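Side-chain contacts in endo-1,4-beta-mannanase (Eisenia fetida, PDB 5Y6T), which probably hydrolyses internal beta-1,4-mannosidic linkages of mannan polysaccharides, acting as a glycoside hydrolase of family GH5: residues Q139-D143 and Q144-P148; Q234-F238 and G239-Y243; L281-N284 and S285-N288. All blocks are in the same frame, centred on the assembly; numbering follows the deposited sequence.

Interaction 1 lies within a single helix, 135-152, on the flank of the barrel, whereas interactions 2 and 3 are turns in loops well away from it, interaction 3 across the chain's centre, with nearest atoms about 17 Å and about 26 Å from it. All three are partly buried. In interaction 1 a widened helical turn sets an aromatic and aliphatic face inward and polar residues outward. Interaction 2 is held largely by a carboxylate and water, interaction 3 by successive backbone turns with apolar contacts. These last two, centres 11 Å apart, touch through T235 OG1 and Y287 O, a probable hydrogen bond, and through packing of Q237 and F238 on Q286.

Interaction 1 (Q139-D143 and Q144-P148); sequences QTYID and QALVP
Y141 O is gripped by two backbone N-H groups, A145 N and L146 N, each at 3.0 Å. The L146 bond is nearly straight (170°) and runs close to the direction of the C=O bond, while A145 N arrives from above the carbonyl plane on a more bent path. Behind it Q144 N makes an ordinary four-residue bond to T140 O (2.8 Å); ahead of it V147 N reaches back five residues to I142 O (2.8 Å). Across this widened turn the axes of 139-143 and 144-148 lie 38° apart. Separately, the helix is kinked at P148, whose N has no bond to the turn before and whose CD lies 3.2 Å from D143 O.

On the buried side, with CG anti to the backbone N (chi1 -180°), Y141 lays its ring beside the following turn. Ring atom CE1 meets A145 CB at 3.8 Å and, across the ring, CE2 meets L146 CB at the same distance; both methyl and methylene approach obliquely. The small A145 suits this close passage. Beyond, the Y141 hydroxyl bonds H71, and the ring meets those of H71 and W118. A leucine in place of Y141 would probably leave H71 without its hydroxyl partner and take from A145 and L146 the ring their CB atoms pack on. On the exposed side, Q139 NE2 bonds D143 OD1 (3.0 Å) from above the carboxylate plane, as polar residues one helical turn apart can.

Five-residue bonds following a four-residue one are the mark of a pi-bulge in an alpha-helix, here one packed against strand 112-119 and helix 201-218 of the GH5 barrel.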
loop_
_atom_site.group_PDB
_atom_site.type_symbol
_atom_site.label_atom_id
_atom_site.label_comp_id
_atom_site.label_asym_id
_atom_site.label_seq_id
_atom_site.Cartn_x
_atom_site.Cartn_y
_atom_site.Cartn_z
ATOM N N GLN A 139 -10.976 -10.664 14.875
ATOM C CA GLN A 139 -11.164 -11.967 14.261
ATOM C C GLN A 139 -12.489 -12.017 13.439
ATOM O O GLN A 139 -12.564 -12.734 12.476
ATOM C CB GLN A 139 -11.193 -13.085 15.315
ATOM C CG GLN A 139 -11.105 -14.461 14.689
ATOM C CD GLN A 139 -9.799 -14.744 13.984
ATOM O OE1 GLN A 139 -8.697 -14.241 14.376
ATOM N NE2 GLN A 139 -9.898 -15.465 12.862
ATOM N N THR A 140 -13.533 -11.279 13.859
ATOM C CA THR A 140 -14.747 -11.176 13.084
ATOM C C THR A 140 -14.554 -10.416 11.766
ATOM O O THR A 140 -15.063 -10.787 10.707
ATOM C CB THR A 140 -15.933 -10.642 13.935
ATOM O OG1 THR A 140 -15.757 -9.232 14.265
ATOM C CG2 THR A 140 -16.172 -11.581 15.110
ATOM N N TYR A 141 -13.786 -9.338 11.803
ATOM C CA TYR A 141 -13.305 -8.711 10.551
ATOM C C TYR A 141 -12.660 -9.718 9.638
ATOM O O TYR A 141 -12.986 -9.842 8.422
ATOM C CB TYR A 141 -12.376 -7.475 10.785
ATOM C CG TYR A 141 -11.946 -6.905 9.450
ATOM C CD1 TYR A 141 -12.849 -6.253 8.640
ATOM C CD2 TYR A 141 -10.626 -7.058 8.968
ATOM C CE1 TYR A 141 -12.480 -5.852 7.368
ATOM C CE2 TYR A 141 -10.266 -6.658 7.737
ATOM C CZ TYR A 141 -11.180 -6.014 6.937
ATOM O OH TYR A 141 -10.854 -5.626 5.643
ATOM N N ILE A 142 -11.710 -10.467 10.195
ATOM C CA ILE A 142 -10.989 -11.436 9.396
ATOM C C ILE A 142 -11.898 -12.506 8.776
ATOM O O ILE A 142 -11.816 -12.810 7.594
ATOM C CB ILE A 142 -9.865 -12.093 10.260
ATOM C CG1 ILE A 142 -8.731 -11.067 10.450
ATOM C CG2 ILE A 142 -9.292 -13.295 9.628
ATOM C CD1 ILE A 142 -7.669 -11.417 11.480
ATOM N N ASP A 143 -12.803 -13.016 9.567
ATOM C CA ASP A 143 -13.561 -14.225 9.187
ATOM C C ASP A 143 -14.755 -13.856 8.357
ATOM O O ASP A 143 -15.093 -14.605 7.428
ATOM C CB ASP A 143 -14.093 -14.912 10.433
ATOM C CG ASP A 143 -13.033 -15.684 11.206
ATOM O OD1 ASP A 143 -11.910 -15.957 10.701
ATOM O OD2 ASP A 143 -13.375 -15.939 12.369
ATOM N N GLN A 144 -15.399 -12.708 8.654
ATOM C CA GLN A 144 -16.668 -12.320 8.032
ATOM C C GLN A 144 -16.506 -11.396 6.836
ATOM O O GLN A 144 -17.372 -11.282 5.988
ATOM C CB GLN A 144 -17.638 -11.642 9.009
ATOM C CG GLN A 144 -18.126 -12.440 10.223
ATOM C CD GLN A 144 -18.164 -13.922 10.047
ATOM O OE1 GLN A 144 -17.286 -14.620 10.493
ATOM N NE2 GLN A 144 -19.216 -14.414 9.441
ATOM N N ALA A 145 -15.381 -10.709 6.766
ATOM C CA ALA A 145 -15.162 -9.751 5.694
ATOM C C ALA A 145 -13.915 -10.125 4.856
ATOM O O ALA A 145 -14.043 -10.420 3.645
ATOM C CB ALA A 145 -15.118 -8.315 6.252
ATOM N N LEU A 146 -12.739 -10.150 5.493
ATOM C CA LEU A 146 -11.472 -10.222 4.780
ATOM C C LEU A 146 -11.265 -11.563 4.068
ATOM O O LEU A 146 -11.014 -11.597 2.885
ATOM C CB LEU A 146 -10.328 -9.931 5.731
ATOM C CG LEU A 146 -8.923 -9.755 5.163
ATOM C CD1 LEU A 146 -8.807 -8.660 4.091
ATOM C CD2 LEU A 146 -7.879 -9.617 6.258
ATOM N N VAL A 147 -11.357 -12.659 4.826
ATOM C CA VAL A 147 -11.082 -13.966 4.238
ATOM C C VAL A 147 -12.014 -14.269 3.094
ATOM O O VAL A 147 -11.532 -14.639 2.017
ATOM C CB VAL A 147 -11.039 -15.087 5.307
ATOM C CG1 VAL A 147 -11.175 -16.494 4.663
ATOM C CG2 VAL A 147 -9.754 -14.975 6.184
ATOM N N PRO A 148 -13.315 -14.092 3.257
ATOM C CA PRO A 148 -14.193 -14.367 2.109
ATOM C C PRO A 148 -13.914 -13.527 0.848
ATOM O O PRO A 148 -13.902 -14.078 -0.267
ATOM C CB PRO A 148 -15.578 -14.041 2.647
ATOM C CG PRO A 148 -15.443 -14.364 4.122
ATOM C CD PRO A 148 -14.099 -13.768 4.475
#

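Interaction 2 (Q234-F238 and G239-Y243); sequences QTDQF and GWRNY
D236 OD1 accepts the backbone N-H of N242 at 3.0 Å, an almost straight bond (165°) that comes from above the carboxylate plane, 55° out of it. With CG beside its own backbone N (chi1 -65°), D236 carries its carboxylate back across the loop to the returning limb of the loop. The same OD1 also accepts from a water shared with W240 O. The other oxygen, OD2, accepts a hydrogen bond from a second water (2.7 Å), which in turn accepts from N242 ND2; N242 OD1 is satisfied by Y244 N. An aspartate suits this exposed place because its two oxygens can serve backbone and solvent together.

At the tip, residues 237-240 form a type I' turn, closed by W240 N to Q237 O (3.0 Å). F238 and G239 both have positive phi there, and at G239 a side chain would be jammed against F238 O. G239 N instead donates to a water (2.9 Å) that in turn donates to D236 O. Before the turn, T235 OG1 accepts from Q237 N at 3.1 Å, an ST turn, and bonds Y287 O as well.

The W240 indole lies back along the turn: F238 O sits over one face, F238 CB touches CD1 at 3.5 Å, and the T235 methyl CG2 meets the ring edge at CD1 (3.7 Å). Its NE1 is satisfied by S277 OG, and R241 NH1 by D184 O.

This loop follows strand 223-228 and precedes helix 246-253, at the C-terminal end of the barrel strands; Q234 bonds back to L226, S228 and Q264, while N242 packs on Y263 of strand 262-266.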
loop_
_atom_site.group_PDB
_atom_site.type_symbol
_atom_site.label_atom_id
_atom_site.label_comp_id
_atom_site.label_asym_id
_atom_site.label_seq_id
_atom_site.Cartn_x
_atom_site.Cartn_y
_atom_site.Cartn_z
ATOM N N GLN A 234 11.096 1.653 7.963
ATOM C CA GLN A 234 11.325 0.493 7.121
ATOM C C GLN A 234 12.768 0.295 6.748
ATOM O O GLN A 234 13.073 -0.205 5.684
ATOM C CB GLN A 234 10.412 0.542 5.909
ATOM C CG GLN A 234 9.048 -0.021 6.239
ATOM C CD GLN A 234 8.112 -0.296 5.068
ATOM O OE1 GLN A 234 8.548 -0.749 4.045
ATOM N NE2 GLN A 234 6.781 -0.140 5.296
ATOM N N THR A 235 13.677 0.720 7.636
ATOM C CA THR A 235 15.093 0.355 7.424
ATOM C C THR A 235 15.742 0.296 8.823
ATOM O O THR A 235 15.413 1.156 9.639
ATOM C CB THR A 235 15.878 1.249 6.427
ATOM O OG1 THR A 235 17.201 0.757 6.248
ATOM C CG2 THR A 235 15.984 2.729 6.846
ATOM N N ASP A 236 16.689 -0.629 9.001
ATOM C CA ASP A 236 17.571 -0.626 10.184
ATOM C C ASP A 236 18.873 0.161 9.930
ATOM O O ASP A 236 19.757 0.241 10.809
ATOM C CB ASP A 236 17.802 -2.087 10.618
ATOM C CG ASP A 236 16.539 -2.710 11.074
ATOM O OD1 ASP A 236 15.945 -2.088 11.957
ATOM O OD2 ASP A 236 16.127 -3.758 10.546
ATOM N N GLN A 237 18.998 0.771 8.757
ATOM C CA GLN A 237 20.129 1.607 8.424
ATOM C C GLN A 237 19.763 3.075 8.706
ATOM O O GLN A 237 18.629 3.385 9.085
ATOM C CB GLN A 237 20.505 1.450 6.951
ATOM C CG GLN A 237 21.027 0.031 6.600
ATOM C CD GLN A 237 22.315 -0.358 7.299
ATOM O OE1 GLN A 237 22.499 -1.505 7.758
ATOM N NE2 GLN A 237 23.221 0.555 7.345
ATOM N N PHE A 238 20.763 3.949 8.621
ATOM C CA PHE A 238 20.600 5.399 8.763
ATOM C C PHE A 238 20.066 5.852 10.122
ATOM O O PHE A 238 19.538 6.970 10.248
ATOM C CB PHE A 238 19.683 5.989 7.648
ATOM C CG PHE A 238 20.179 5.799 6.252
ATOM C CD1 PHE A 238 21.178 6.644 5.734
ATOM C CD2 PHE A 238 19.648 4.832 5.442
ATOM C CE1 PHE A 238 21.629 6.471 4.437
ATOM C CE2 PHE A 238 20.058 4.675 4.134
ATOM C CZ PHE A 238 21.065 5.491 3.638
ATOM N N GLY A 239 20.206 5.002 11.132
ATOM C CA GLY A 239 19.692 5.312 12.461
ATOM C C GLY A 239 18.240 5.040 12.662
ATOM O O GLY A 239 17.649 5.379 13.698
ATOM N N TRP A 240 17.600 4.435 11.659
ATOM C CA TRP A 240 16.170 4.174 11.698
ATOM C C TRP A 240 15.869 2.787 12.213
ATOM O O TRP A 240 16.780 2.086 12.639
ATOM C CB TRP A 240 15.496 4.426 10.331
ATOM C CG TRP A 240 15.791 5.819 9.762
ATOM C CD1 TRP A 240 16.291 6.071 8.512
ATOM C CD2 TRP A 240 15.614 7.099 10.390
ATOM N NE1 TRP A 240 16.411 7.426 8.328
ATOM C CE2 TRP A 240 16.027 8.078 9.469
ATOM C CE3 TRP A 240 15.098 7.524 11.651
ATOM C CZ2 TRP A 240 15.992 9.453 9.751
ATOM C CZ3 TRP A 240 15.050 8.904 11.914
ATOM C CH2 TRP A 240 15.485 9.846 10.959
ATOM N N ARG A 241 14.622 2.333 12.166
ATOM C CA ARG A 241 14.314 0.956 12.465
ATOM C C ARG A 241 13.269 0.433 11.473
ATOM O O ARG A 241 12.360 1.164 11.051
ATOM C CB ARG A 241 13.748 0.873 13.894
ATOM C CG ARG A 241 13.242 -0.528 14.312
ATOM C CD ARG A 241 13.084 -0.669 15.821
ATOM N NE ARG A 241 14.398 -0.626 16.450
ATOM C CZ ARG A 241 14.732 0.047 17.558
ATOM N NH1 ARG A 241 13.841 0.711 18.224
ATOM N NH2 ARG A 241 15.982 0.050 17.985
ATOM N N ASN A 242 13.353 -0.823 11.170
ATOM C CA ASN A 242 12.360 -1.488 10.330
ATOM C C ASN A 242 11.329 -2.260 11.153
ATOM O O ASN A 242 11.617 -3.331 11.724
ATOM C CB ASN A 242 13.035 -2.389 9.290
ATOM C CG ASN A 242 12.058 -2.920 8.262
ATOM O OD1 ASN A 242 10.855 -2.845 8.406
ATOM N ND2 ASN A 242 12.596 -3.450 7.189
ATOM N N TYR A 243 10.150 -1.675 11.274
ATOM C CA TYR A 243 9.110 -2.186 12.144
ATOM C C TYR A 243 8.295 -3.275 11.507
ATOM O O TYR A 243 7.490 -3.892 12.169
ATOM C CB TYR A 243 8.221 -1.046 12.594
ATOM C CG TYR A 243 8.929 -0.150 13.485
ATOM C CD1 TYR A 243 9.072 -0.440 14.852
ATOM C CD2 TYR A 243 9.466 1.048 13.008
ATOM C CE1 TYR A 243 9.776 0.404 15.655
ATOM C CE2 TYR A 243 10.194 1.919 13.837
ATOM C CZ TYR A 243 10.325 1.587 15.188
ATOM O OH TYR A 243 11.036 2.436 16.018
HETATM O O HOH W 1 15.638 -4.139 7.870
HETATM O O HOH W 2 14.061 -4.286 12.616
HETATM O O HOH W 3 21.181 2.371 11.677
HETATM O O HOH W 4 17.389 -0.883 13.874
#

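Interaction 3 (L281-N284 and S285-N288)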
loop_
_atom_site.group_PDB
_atom_site.type_symbol
_atom_site.label_atom_id
_atom_site.label_comp_id
_atom_site.label_asym_id
_atom_site.label_seq_id
_atom_site.Cartn_x
_atom_site.Cartn_y
_atom_site.Cartn_z
ATOM N N LEU A 281 16.554 9.981 -2.706
ATOM C CA LEU A 281 17.935 10.502 -2.601
ATOM C C LEU A 281 19.005 9.478 -2.436
ATOM O O LEU A 281 20.209 9.772 -2.629
ATOM C CB LEU A 281 18.025 11.515 -1.459
ATOM C CG LEU A 281 17.586 12.960 -1.787
ATOM C CD1 LEU A 281 16.136 13.068 -2.154
ATOM C CD2 LEU A 281 17.941 13.875 -0.618
ATOM N N VAL A 282 18.634 8.261 -1.989
ATOM C CA VAL A 282 19.588 7.182 -1.779
ATOM C C VAL A 282 19.149 5.995 -2.607
ATOM O O VAL A 282 17.932 5.814 -2.858
ATOM C CB VAL A 282 19.726 6.785 -0.312
ATOM C CG1 VAL A 282 20.103 7.989 0.558
ATOM C CG2 VAL A 282 18.475 6.109 0.208
ATOM N N PRO A 283 20.096 5.183 -3.052
ATOM C CA PRO A 283 19.760 3.918 -3.717
ATOM C C PRO A 283 19.221 2.895 -2.745
ATOM O O PRO A 283 19.581 2.893 -1.571
ATOM C CB PRO A 283 21.055 3.488 -4.350
ATOM C CG PRO A 283 22.108 4.110 -3.509
ATOM C CD PRO A 283 21.559 5.366 -2.909
ATOM N N ASN A 284 18.275 2.092 -3.199
ATOM C CA ASN A 284 17.551 1.149 -2.340
ATOM C C ASN A 284 18.562 0.178 -1.623
ATOM O O ASN A 284 18.320 -0.280 -0.523
ATOM C CB ASN A 284 16.573 0.360 -3.144
ATOM C CG ASN A 284 15.799 -0.597 -2.296
ATOM O OD1 ASN A 284 15.312 -0.230 -1.239
ATOM N ND2 ASN A 284 15.768 -1.810 -2.685
ATOM N N SER A 285 19.669 -0.162 -2.290
ATOM C CA SER A 285 20.648 -1.047 -1.630
ATOM C C SER A 285 21.169 -0.538 -0.296
ATOM O O SER A 285 21.461 -1.351 0.605
ATOM C CB SER A 285 21.805 -1.365 -2.560
ATOM O OG SER A 285 21.416 -2.332 -3.512
ATOM N N GLN A 286 21.261 0.781 -0.121
ATOM C CA GLN A 286 21.719 1.330 1.167
ATOM C C GLN A 286 20.806 1.026 2.315
ATOM O O GLN A 286 21.261 1.069 3.446
ATOM C CB GLN A 286 22.012 2.809 1.043
ATOM C CG GLN A 286 23.266 3.029 0.200
ATOM C CD GLN A 286 23.646 4.452 0.010
ATOM O OE1 GLN A 286 22.999 5.354 0.542
ATOM N NE2 GLN A 286 24.700 4.665 -0.752
ATOM N N TYR A 287 19.538 0.699 2.054
ATOM C CA TYR A 287 18.658 0.294 3.107
ATOM C C TYR A 287 18.911 -1.122 3.628
ATOM O O TYR A 287 18.370 -1.511 4.707
ATOM C CB TYR A 287 17.181 0.424 2.709
ATOM C CG TYR A 287 16.723 1.811 2.396
ATOM C CD1 TYR A 287 16.924 2.822 3.320
ATOM C CD2 TYR A 287 16.065 2.097 1.233
ATOM C CE1 TYR A 287 16.490 4.132 3.050
ATOM C CE2 TYR A 287 15.590 3.367 0.962
ATOM C CZ TYR A 287 15.800 4.370 1.867
ATOM O OH TYR A 287 15.329 5.657 1.554
ATOM N N ASN A 288 19.676 -1.905 2.873
ATOM C CA ASN A 288 20.043 -3.293 3.200
ATOM C C ASN A 288 18.824 -4.162 3.652
ATOM O O ASN A 288 18.763 -4.708 4.791
ATOM C CB ASN A 288 21.125 -3.348 4.284
ATOM C CG ASN A 288 21.745 -4.720 4.319
ATOM O OD1 ASN A 288 21.708 -5.430 3.317
ATOM N ND2 ASN A 288 22.155 -5.142 5.493
#
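The torsion of V282 (CG1 at -56°) puts CG2 in the crowded position between backbone N and carbonyl carbon, turned at the Y287 ring, while Y287 has its CG beside its own backbone N (chi1 -62°), which lays the ring back toward V282. The result is a close meeting of the branch with the phenol end: CG2 of V282 lies 3.6 Å from CZ of Y287 and 3.5 Å from OH. A beta-branched valine suits this spot, since one methyl fills the approach to the ring while CB and CG1 border Q286.

N284 OD1 lies at the ring edge, in the plane, 3.5 Å from Y287 CD2. Amide and ring planes are 62° apart. The hydrogen bond of OD1 is from N293 ND2, which helps to fix the amide, and Y287 OH bonds S277 O, so both polar ends are satisfied beyond the turn.

The extended Q286 chain runs aslant across P283, CD of Q286 lying 3.7 Å from CD of P283; the apolar ring suits the aliphatic and flat amide parts of an exposed glutamine. The backbone turns in three overlapping three-residue steps: Q286 N to P283 O (3.1 Å), Y287 N to N284 O (3.0 Å) and N288 N to S285 O (2.9 Å).

The turn lies in the loop between strands 262-266 and 293-297. V282 O bonds W314 NE1 of helix 308-317 and Y320 OH, N284 pairs by backbone with Q318, and Y320 lies against N284 and Y287 just ahead of strand 322-325.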